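Local coordinates for protein 5,10-methylenetetrahydromethanopterin reductase (Methanopyrus kandleri, PDB 1EZW) that catalyses the reversible, coenzyme F420-dependent reduction of methylenetetrahydromethanopterin to methyltetrahydromethanopterin, a step of methanogenesis from carbon dioxide, at residues 67-72 with 101-106; 93-98 with 129-134; 232-237 with 302-307. One frame throughout, in Å; residues are numbered along the deposited sequence.

Contact 1: residues 67-72 with 101-106; sequences NPYTRH and ATFDKM
Phe103 of helix 100-106 pushes its ring into the turn formed by Asn67, Tyr69 and Thr70, and this one side chain supplies most of what the helix buries here. The aromatic part is a meeting of rims: Tyr69 CD1 approaches Phe103 CE2 to 3.6 Å, the centroids lie 6.0 Å apart and the planes stand at 85°, yet neither ring sits over the other's face. Pro68 CB lies over the centre of the tyrosine ring and supports it from one side. Asn67 CG also lies at the edge of the phenyl ring, 3.8 Å from Phe103 CZ. Aliphatic and sulfur packing complete the patch. Thr70 CG2 reaches Phe103 CE1 at 4.0 Å and also touches SD and CE of Met106, each at 3.8 Å; the bend at chi3 (80°) turns CE back so that it too lies on the methyl. Replacing Phe103 by an alanine would probably open a gap between the helix and the turn, leaving the Tyr69 rim without its aromatic neighbour. Met106 also packs on His72 of the second subunit. Joining the loop after strand 60-63 to a short helix following strand 93-95, the contact packs two beta-alpha connections together at the C-terminal end of a TIM barrel's strands.

Contact 2: residues 93-98 with 129-134; sequences IGMGPG and TAIREV
Met95 and Ile131 run alongside one another head to tail, the methionine outward from strand 93-95 and the isoleucine inward from helix 127-142. Where they pass, Met95 CG lies 4.0 Å from Ile131 CG2. The methionine leaves the strand with CG anti to the backbone N (chi1 179°) and then bends twice, at chi2 (65°) and chi3 (64°). The folded thioether thereby brings Met95 CE to 3.8 Å from Val134 CG1, one helical turn beyond Ile131, and the two side chains meet at a slant. Ile131 divides its branches between two jobs. CG2 meets the methionine, while the longer arm, extended at chi2, carries CD1 onto the peptide link after the strand, 3.6 Å from Gly96 C and 3.8 Å from Pro97 N. The proline ring is touched more lightly, its CD 4.3 Å from Ile131 CD1. Gly96 suits this spot for a local reason: a beta carbon there would run into Pro97 CD. The side-chain contacts are apolar throughout, with Ile131 CD1 set against the Gly96-Pro97 peptide. Phe173 and Met175 of the neighbouring strand 173-176 also pack on Ile131, and Met182 of helix 180-189 covers it further. The outward side chain of the strand is received by helix 127-142, which lies on the chain between strands 93-95 and 173-176 and packs on both; this is the beta-alpha-beta crossover from which a TIM barrel is built, here enlarged by helix 100-106 and long loops.

Contact 3: residues 232-237 with 302-307; sequences FSIDKD and GDPDTV
Ile234 and Gly302 form a parallel beta bridge, framed by a bond from Gly302 N to Ser233 O (3.0 Å), the donor lying nearly in line with the carbonyl, and a weak one from Asp235 N to Gly302 O. CA-H...O contacts extend the pairing, the Asp303 CA group approaching Asp235 O at 3.2 Å. Gly302 adopts backbone angles (phi 143°) at which a beta carbon would collide with the carbonyl oxygen of the residue before, and also with Thr306 CG2. Beside the bridge, Val307 turns its two methyls to different partners: CG1 meets Phe232 CZ at 3.7 Å, obliquely to the ring, and CG2 meets Ile234 CG1 at 3.9 Å. In Ile234, CG1 is anti to the nitrogen (chi1 -166°), and the extended chi2 carries CD1 on to Pro304 CG at 4.0 Å. This small two-stranded parallel sheet is an addition to the eight-stranded barrel, lying beyond strand 225-229, and strand 300-302 runs directly into helix 304-316, which leads to barrel strand 321-324. Polar side chains cap the turns and the helix start beyond the bridge. Asp303 is the N-cap of that helix, with OD2 accepting from Thr306 N at 3.2 Å, while Glu238 accepts from the Asp303 backbone N. The other carboxylate oxygen, Asp303 OD1, accepts a hydrogen bond from a water that also donates to Lys236 O, so the water bridges the two segments. Asp235 OD1 receives Asp237 N at 2.7 Å through its anti lone pair, an Asx turn that bends the chain just before helix 238-254.

Contacts 1 and 2 form one continuous packed region: their centres are 12 Å apart, and they touch where Pro68 CB meets Val134 CG2 at 3.3 Å and Tyr69 OH meets Ala130 CB at 3.5 Å. Their segments alternate along the chain, and the loop 67-72 packs on helix 100-106 in contact 1 while also touching both segments of contact 2. Contact 3 comes later in sequence and across the chain's centre, about 35 Å from contact 1 and 34 Å from contact 2 between centres, with nearest atoms about 19 Å away in either case. None includes Thr56 or Ser57, which bind the magnesium ion. Contacts 1 and 2 adjoin the barrel end where TIM-barrel enzymes carry their active sites.

Contact 1: residues 67-72 with 101-106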
loop_
_atom_site.group_PDB
_atom_site.type_symbol
_atom_site.label_atom_id
_atom_site.label_comp_id
_atom_site.label_asym_id
_atom_site.label_seq_id
_atom_site.Cartn_x
_atom_site.Cartn_y
_atom_site.Cartn_z
ATOM N N ASN A 67 7.748 2.611 25.062
ATOM C CA ASN A 67 8.403 2.974 26.339
ATOM C C ASN A 67 9.656 3.789 26.095
ATOM O O ASN A 67 10.144 3.893 24.972
ATOM C CB ASN A 67 8.755 1.679 27.123
ATOM C CG ASN A 67 9.691 0.763 26.341
ATOM O OD1 ASN A 67 9.250 -0.184 25.652
ATOM N ND2 ASN A 67 10.978 1.052 26.403
ATOM N N PRO A 68 10.216 4.384 27.145
ATOM C CA PRO A 68 11.444 5.208 27.001
ATOM C C PRO A 68 12.761 4.478 26.862
ATOM O O PRO A 68 13.774 5.114 26.555
ATOM C CB PRO A 68 11.501 5.984 28.338
ATOM C CG PRO A 68 10.082 5.844 28.916
ATOM C CD PRO A 68 9.681 4.453 28.525
ATOM N N TYR A 69 12.751 3.168 27.080
ATOM C CA TYR A 69 13.987 2.409 27.216
ATOM C C TYR A 69 14.562 1.607 26.087
ATOM O O TYR A 69 15.775 1.577 25.905
ATOM C CB TYR A 69 13.841 1.442 28.405
ATOM C CG TYR A 69 13.318 2.133 29.659
ATOM C CD1 TYR A 69 12.003 1.918 30.089
ATOM C CD2 TYR A 69 14.096 3.088 30.336
ATOM C CE1 TYR A 69 11.466 2.625 31.153
ATOM C CE2 TYR A 69 13.544 3.827 31.434
ATOM C CZ TYR A 69 12.225 3.577 31.822
ATOM O OH TYR A 69 11.639 4.270 32.894
ATOM N N THR A 70 13.706 0.905 25.353
ATOM C CA THR A 70 14.239 0.018 24.329
ATOM C C THR A 70 14.685 0.726 23.056
ATOM O O THR A 70 15.265 0.079 22.182
ATOM C CB THR A 70 13.226 -1.060 23.969
ATOM O OG1 THR A 70 12.091 -0.407 23.380
ATOM C CG2 THR A 70 12.796 -1.897 25.257
ATOM N N ARG A 71 14.383 2.021 22.927
ATOM C CA ARG A 71 14.827 2.805 21.757
ATOM C C ARG A 71 15.130 4.187 22.298
ATOM O O ARG A 71 14.471 4.652 23.224
ATOM C CB ARG A 71 13.693 2.991 20.735
ATOM C CG ARG A 71 13.157 1.685 20.167
ATOM C CD ARG A 71 12.024 2.068 19.178
ATOM N NE ARG A 71 11.324 0.897 18.632
ATOM C CZ ARG A 71 10.454 0.171 19.332
ATOM N NH1 ARG A 71 9.848 -0.884 18.790
ATOM N NH2 ARG A 71 10.196 0.504 20.589
ATOM N N HIS A 72 16.104 4.873 21.703
ATOM C CA HIS A 72 16.411 6.230 22.119
ATOM C C HIS A 72 15.171 7.088 21.858
ATOM O O HIS A 72 14.465 6.895 20.868
ATOM C CB HIS A 72 17.587 6.739 21.276
ATOM C CG HIS A 72 18.203 8.009 21.781
ATOM N ND1 HIS A 72 17.598 9.237 21.646
ATOM C CD2 HIS A 72 19.375 8.229 22.435
ATOM C CE1 HIS A 72 18.369 10.169 22.203
ATOM N NE2 HIS A 72 19.456 9.579 22.685
ATOM N N ALA A 101 6.955 -8.612 32.265
ATOM C CA ALA A 101 7.119 -9.872 31.545
ATOM C C ALA A 101 8.048 -9.694 30.360
ATOM O O ALA A 101 8.952 -10.508 30.137
ATOM C CB ALA A 101 5.750 -10.414 31.092
ATOM N N THR A 102 7.842 -8.609 29.624
ATOM C CA THR A 102 8.681 -8.376 28.443
ATOM C C THR A 102 10.098 -7.934 28.793
ATOM O O THR A 102 11.063 -8.448 28.212
ATOM C CB THR A 102 8.020 -7.348 27.489
ATOM O OG1 THR A 102 6.674 -7.770 27.218
ATOM C CG2 THR A 102 8.788 -7.303 26.139
ATOM N N PHE A 103 10.247 -7.001 29.733
ATOM C CA PHE A 103 11.590 -6.568 30.119
ATOM C C PHE A 103 12.408 -7.714 30.712
ATOM O O PHE A 103 13.593 -7.854 30.402
ATOM C CB PHE A 103 11.513 -5.358 31.055
ATOM C CG PHE A 103 11.412 -4.042 30.328
ATOM C CD1 PHE A 103 10.720 -3.935 29.106
ATOM C CD2 PHE A 103 11.981 -2.897 30.870
ATOM C CE1 PHE A 103 10.602 -2.706 28.453
ATOM C CE2 PHE A 103 11.874 -1.665 30.222
ATOM C CZ PHE A 103 11.183 -1.565 29.012
ATOM N N ASP A 104 11.784 -8.591 31.512
ATOM C CA ASP A 104 12.569 -9.720 32.028
ATOM C C ASP A 104 13.130 -10.567 30.869
ATOM O O ASP A 104 14.311 -10.985 30.884
ATOM C CB ASP A 104 11.717 -10.614 32.956
ATOM C CG ASP A 104 11.432 -9.959 34.308
ATOM O OD1 ASP A 104 12.134 -9.003 34.678
ATOM O OD2 ASP A 104 10.505 -10.428 35.016
ATOM N N LYS A 105 12.292 -10.801 29.858
ATOM C CA LYS A 105 12.722 -11.597 28.718
ATOM C C LYS A 105 13.868 -10.891 28.004
ATOM O O LYS A 105 14.804 -11.538 27.585
ATOM C CB LYS A 105 11.574 -11.812 27.715
ATOM C CG LYS A 105 10.469 -12.775 28.185
ATOM C CD LYS A 105 9.318 -12.697 27.183
ATOM C CE LYS A 105 8.091 -13.507 27.587
ATOM N NZ LYS A 105 6.987 -13.143 26.622
ATOM N N MET A 106 13.782 -9.570 27.866
ATOM C CA MET A 106 14.826 -8.820 27.159
ATOM C C MET A 106 16.130 -8.725 27.929
ATOM O O MET A 106 17.176 -8.530 27.318
ATOM C CB MET A 106 14.352 -7.403 26.852
ATOM C CG MET A 106 13.130 -7.363 25.959
ATOM S SD MET A 106 12.654 -5.692 25.510
ATOM C CE MET A 106 13.876 -5.388 24.141
#

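Contact 2: residues 93-98 with 129-134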
loop_
_atom_site.group_PDB
_atom_site.type_symbol
_atom_site.label_atom_id
_atom_site.label_comp_id
_atom_site.label_asym_id
_atom_site.label_seq_id
_atom_site.Cartn_x
_atom_site.Cartn_y
_atom_site.Cartn_z
ATOM N N ILE A 93 0.343 8.848 20.185
ATOM C CA ILE A 93 1.437 8.227 20.927
ATOM C C ILE A 93 0.880 7.596 22.214
ATOM O O ILE A 93 0.124 8.273 22.917
ATOM C CB ILE A 93 2.447 9.306 21.395
ATOM C CG1 ILE A 93 3.083 9.996 20.194
ATOM C CG2 ILE A 93 3.507 8.654 22.317
ATOM C CD1 ILE A 93 3.772 11.337 20.561
ATOM N N GLY A 94 1.241 6.335 22.485
ATOM C CA GLY A 94 0.895 5.650 23.731
ATOM C C GLY A 94 2.249 5.409 24.407
ATOM O O GLY A 94 3.068 4.695 23.869
ATOM N N MET A 95 2.508 5.986 25.587
ATOM C CA MET A 95 3.822 5.819 26.208
ATOM C C MET A 95 3.658 5.296 27.634
ATOM O O MET A 95 2.855 5.813 28.385
ATOM C CB MET A 95 4.504 7.201 26.248
ATOM C CG MET A 95 5.880 7.203 26.891
ATOM S SD MET A 95 7.112 6.255 25.968
ATOM C CE MET A 95 7.184 7.203 24.470
ATOM N N GLY A 96 4.398 4.267 27.977
ATOM C CA GLY A 96 4.350 3.706 29.321
ATOM C C GLY A 96 5.751 3.431 29.813
ATOM O O GLY A 96 6.729 3.745 29.151
ATOM N N PRO A 97 5.889 2.810 30.976
ATOM C CA PRO A 97 7.186 2.497 31.582
ATOM C C PRO A 97 7.819 1.174 31.242
ATOM O O PRO A 97 8.800 0.782 31.876
ATOM C CB PRO A 97 6.856 2.576 33.066
ATOM C CG PRO A 97 5.542 1.812 33.101
ATOM C CD PRO A 97 4.773 2.415 31.865
ATOM N N GLY A 98 7.296 0.477 30.237
ATOM C CA GLY A 98 7.808 -0.849 29.942
ATOM C C GLY A 98 6.881 -1.823 30.677
ATOM O O GLY A 98 5.897 -1.397 31.277
ATOM N N THR A 129 9.602 10.143 35.678
ATOM C CA THR A 129 10.511 11.193 35.234
ATOM C C THR A 129 11.013 10.835 33.828
ATOM O O THR A 129 11.034 11.708 32.970
ATOM C CB THR A 129 11.668 11.373 36.205
ATOM O OG1 THR A 129 11.127 11.961 37.402
ATOM C CG2 THR A 129 12.740 12.276 35.620
ATOM N N ALA A 130 11.383 9.577 33.600
ATOM C CA ALA A 130 11.829 9.170 32.257
ATOM C C ALA A 130 10.730 9.485 31.219
ATOM O O ALA A 130 11.033 9.994 30.135
ATOM C CB ALA A 130 12.195 7.673 32.222
ATOM N N ILE A 131 9.471 9.215 31.553
ATOM C CA ILE A 131 8.371 9.497 30.631
ATOM C C ILE A 131 8.230 11.002 30.393
ATOM O O ILE A 131 7.993 11.446 29.280
ATOM C CB ILE A 131 7.051 8.862 31.139
ATOM C CG1 ILE A 131 7.161 7.328 31.030
ATOM C CG2 ILE A 131 5.836 9.410 30.275
ATOM C CD1 ILE A 131 5.981 6.550 31.621
ATOM N N ARG A 132 8.360 11.824 31.445
ATOM C CA ARG A 132 8.293 13.262 31.230
ATOM C C ARG A 132 9.394 13.708 30.251
ATOM O O ARG A 132 9.165 14.577 29.417
ATOM C CB ARG A 132 8.530 14.007 32.567
ATOM C CG ARG A 132 7.409 13.900 33.553
ATOM C CD ARG A 132 7.885 14.563 34.872
ATOM N NE ARG A 132 6.851 14.538 35.897
ATOM C CZ ARG A 132 5.867 15.425 36.000
ATOM N NH1 ARG A 132 4.976 15.296 36.986
ATOM N NH2 ARG A 132 5.764 16.435 35.147
ATOM N N GLU A 133 10.587 13.151 30.405
ATOM C CA GLU A 133 11.718 13.549 29.565
ATOM C C GLU A 133 11.517 13.090 28.133
ATOM O O GLU A 133 11.772 13.856 27.207
ATOM C CB GLU A 133 13.040 13.007 30.111
ATOM C CG GLU A 133 13.347 13.648 31.508
ATOM C CD GLU A 133 14.718 13.344 32.024
ATOM O OE1 GLU A 133 14.999 13.751 33.187
ATOM O OE2 GLU A 133 15.543 12.721 31.323
ATOM N N VAL A 134 11.064 11.861 27.964
ATOM C CA VAL A 134 10.830 11.388 26.591
ATOM C C VAL A 134 9.779 12.279 25.954
ATOM O O VAL A 134 9.872 12.611 24.767
ATOM C CB VAL A 134 10.339 9.926 26.518
ATOM C CG1 VAL A 134 10.074 9.553 25.040
ATOM C CG2 VAL A 134 11.362 9.010 27.065
#

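Contact 3: residues 232-237 with 302-307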
loop_
_atom_site.group_PDB
_atom_site.type_symbol
_atom_site.label_atom_id
_atom_site.label_comp_id
_atom_site.label_asym_id
_atom_site.label_seq_id
_atom_site.Cartn_x
_atom_site.Cartn_y
_atom_site.Cartn_z
ATOM N N PHE A 232 -12.196 -7.479 26.268
ATOM C CA PHE A 232 -13.540 -7.271 25.744
ATOM C C PHE A 232 -14.001 -8.473 24.957
ATOM O O PHE A 232 -13.209 -9.055 24.195
ATOM C CB PHE A 232 -13.465 -6.038 24.822
ATOM C CG PHE A 232 -14.770 -5.484 24.391
ATOM C CD1 PHE A 232 -15.277 -4.342 25.001
ATOM C CD2 PHE A 232 -15.435 -6.018 23.297
ATOM C CE1 PHE A 232 -16.438 -3.724 24.512
ATOM C CE2 PHE A 232 -16.599 -5.413 22.801
ATOM C CZ PHE A 232 -17.095 -4.276 23.398
ATOM N N SER A 233 -15.268 -8.858 25.123
ATOM C CA SER A 233 -15.758 -10.002 24.343
ATOM C C SER A 233 -17.238 -9.861 24.054
ATOM O O SER A 233 -18.062 -9.837 24.985
ATOM C CB SER A 233 -15.476 -11.322 25.059
ATOM O OG SER A 233 -15.681 -12.428 24.155
ATOM N N ILE A 234 -17.582 -9.771 22.772
ATOM C CA ILE A 234 -18.965 -9.588 22.389
ATOM C C ILE A 234 -19.397 -10.603 21.333
ATOM O O ILE A 234 -18.644 -10.931 20.412
ATOM C CB ILE A 234 -19.194 -8.135 21.897
ATOM C CG1 ILE A 234 -20.692 -7.824 21.817
ATOM C CG2 ILE A 234 -18.479 -7.923 20.505
ATOM C CD1 ILE A 234 -21.016 -6.404 21.383
ATOM N N ASP A 235 -20.623 -11.106 21.490
ATOM C CA ASP A 235 -21.169 -12.091 20.552
ATOM C C ASP A 235 -22.684 -12.053 20.720
ATOM O O ASP A 235 -23.170 -11.666 21.784
ATOM C CB ASP A 235 -20.618 -13.476 20.916
ATOM C CG ASP A 235 -20.928 -14.541 19.860
ATOM O OD1 ASP A 235 -22.094 -14.999 19.766
ATOM O OD2 ASP A 235 -19.976 -14.910 19.119
ATOM N N LYS A 236 -23.435 -12.411 19.686
ATOM C CA LYS A 236 -24.890 -12.414 19.833
ATOM C C LYS A 236 -25.282 -13.480 20.870
ATOM O O LYS A 236 -26.361 -13.421 21.444
ATOM C CB LYS A 236 -25.564 -12.678 18.481
ATOM C CG LYS A 236 -25.115 -13.962 17.823
ATOM C CD LYS A 236 -25.699 -14.104 16.406
ATOM C CE LYS A 236 -25.374 -15.472 15.811
ATOM N NZ LYS A 236 -23.901 -15.722 15.831
ATOM N N ASP A 237 -24.400 -14.448 21.101
ATOM C CA ASP A 237 -24.615 -15.505 22.085
ATOM C C ASP A 237 -23.777 -15.115 23.313
ATOM O O ASP A 237 -22.559 -15.314 23.348
ATOM C CB ASP A 237 -24.114 -16.854 21.552
ATOM C CG ASP A 237 -24.285 -17.997 22.560
ATOM O OD1 ASP A 237 -24.124 -17.768 23.767
ATOM O OD2 ASP A 237 -24.535 -19.146 22.132
ATOM N N GLY A 302 -20.285 -10.230 26.899
ATOM C CA GLY A 302 -21.697 -10.578 26.764
ATOM C C GLY A 302 -22.303 -10.216 25.434
ATOM O O GLY A 302 -21.556 -9.982 24.481
ATOM N N ASP A 303 -23.635 -10.186 25.340
ATOM C CA ASP A 303 -24.274 -9.803 24.087
ATOM C C ASP A 303 -24.311 -8.291 24.037
ATOM O O ASP A 303 -23.939 -7.625 25.011
ATOM C CB ASP A 303 -25.673 -10.469 23.907
ATOM C CG ASP A 303 -26.655 -10.173 25.047
ATOM O OD1 ASP A 303 -27.612 -10.975 25.198
ATOM O OD2 ASP A 303 -26.524 -9.169 25.761
ATOM N N PRO A 304 -24.708 -7.710 22.900
ATOM C CA PRO A 304 -24.755 -6.256 22.787
ATOM C C PRO A 304 -25.493 -5.538 23.917
ATOM O O PRO A 304 -25.071 -4.476 24.375
ATOM C CB PRO A 304 -25.378 -6.049 21.408
ATOM C CG PRO A 304 -24.827 -7.202 20.663
ATOM C CD PRO A 304 -25.091 -8.327 21.620
ATOM N N ASP A 305 -26.592 -6.110 24.383
ATOM C CA ASP A 305 -27.294 -5.427 25.461
ATOM C C ASP A 305 -26.492 -5.311 26.745
ATOM O O ASP A 305 -26.456 -4.248 27.363
ATOM C CB ASP A 305 -28.616 -6.119 25.738
ATOM C CG ASP A 305 -29.745 -5.270 25.322
ATOM O OD1 ASP A 305 -29.883 -5.061 24.090
ATOM O OD2 ASP A 305 -30.456 -4.768 26.229
ATOM N N THR A 306 -25.853 -6.399 27.123
ATOM C CA THR A 306 -25.017 -6.466 28.309
ATOM C C THR A 306 -23.831 -5.530 28.164
ATOM O O THR A 306 -23.469 -4.802 29.093
ATOM C CB THR A 306 -24.527 -7.886 28.504
ATOM O OG1 THR A 306 -25.669 -8.720 28.744
ATOM C CG2 THR A 306 -23.598 -8.010 29.691
ATOM N N VAL A 307 -23.218 -5.572 26.987
ATOM C CA VAL A 307 -22.063 -4.708 26.745
ATOM C C VAL A 307 -22.418 -3.241 26.819
ATOM O O VAL A 307 -21.665 -2.453 27.399
ATOM C CB VAL A 307 -21.414 -5.037 25.357
ATOM C CG1 VAL A 307 -20.403 -3.952 24.949
ATOM C CG2 VAL A 307 -20.734 -6.358 25.472
HETATM O O HOH W 1 -27.193 -13.772 24.301
#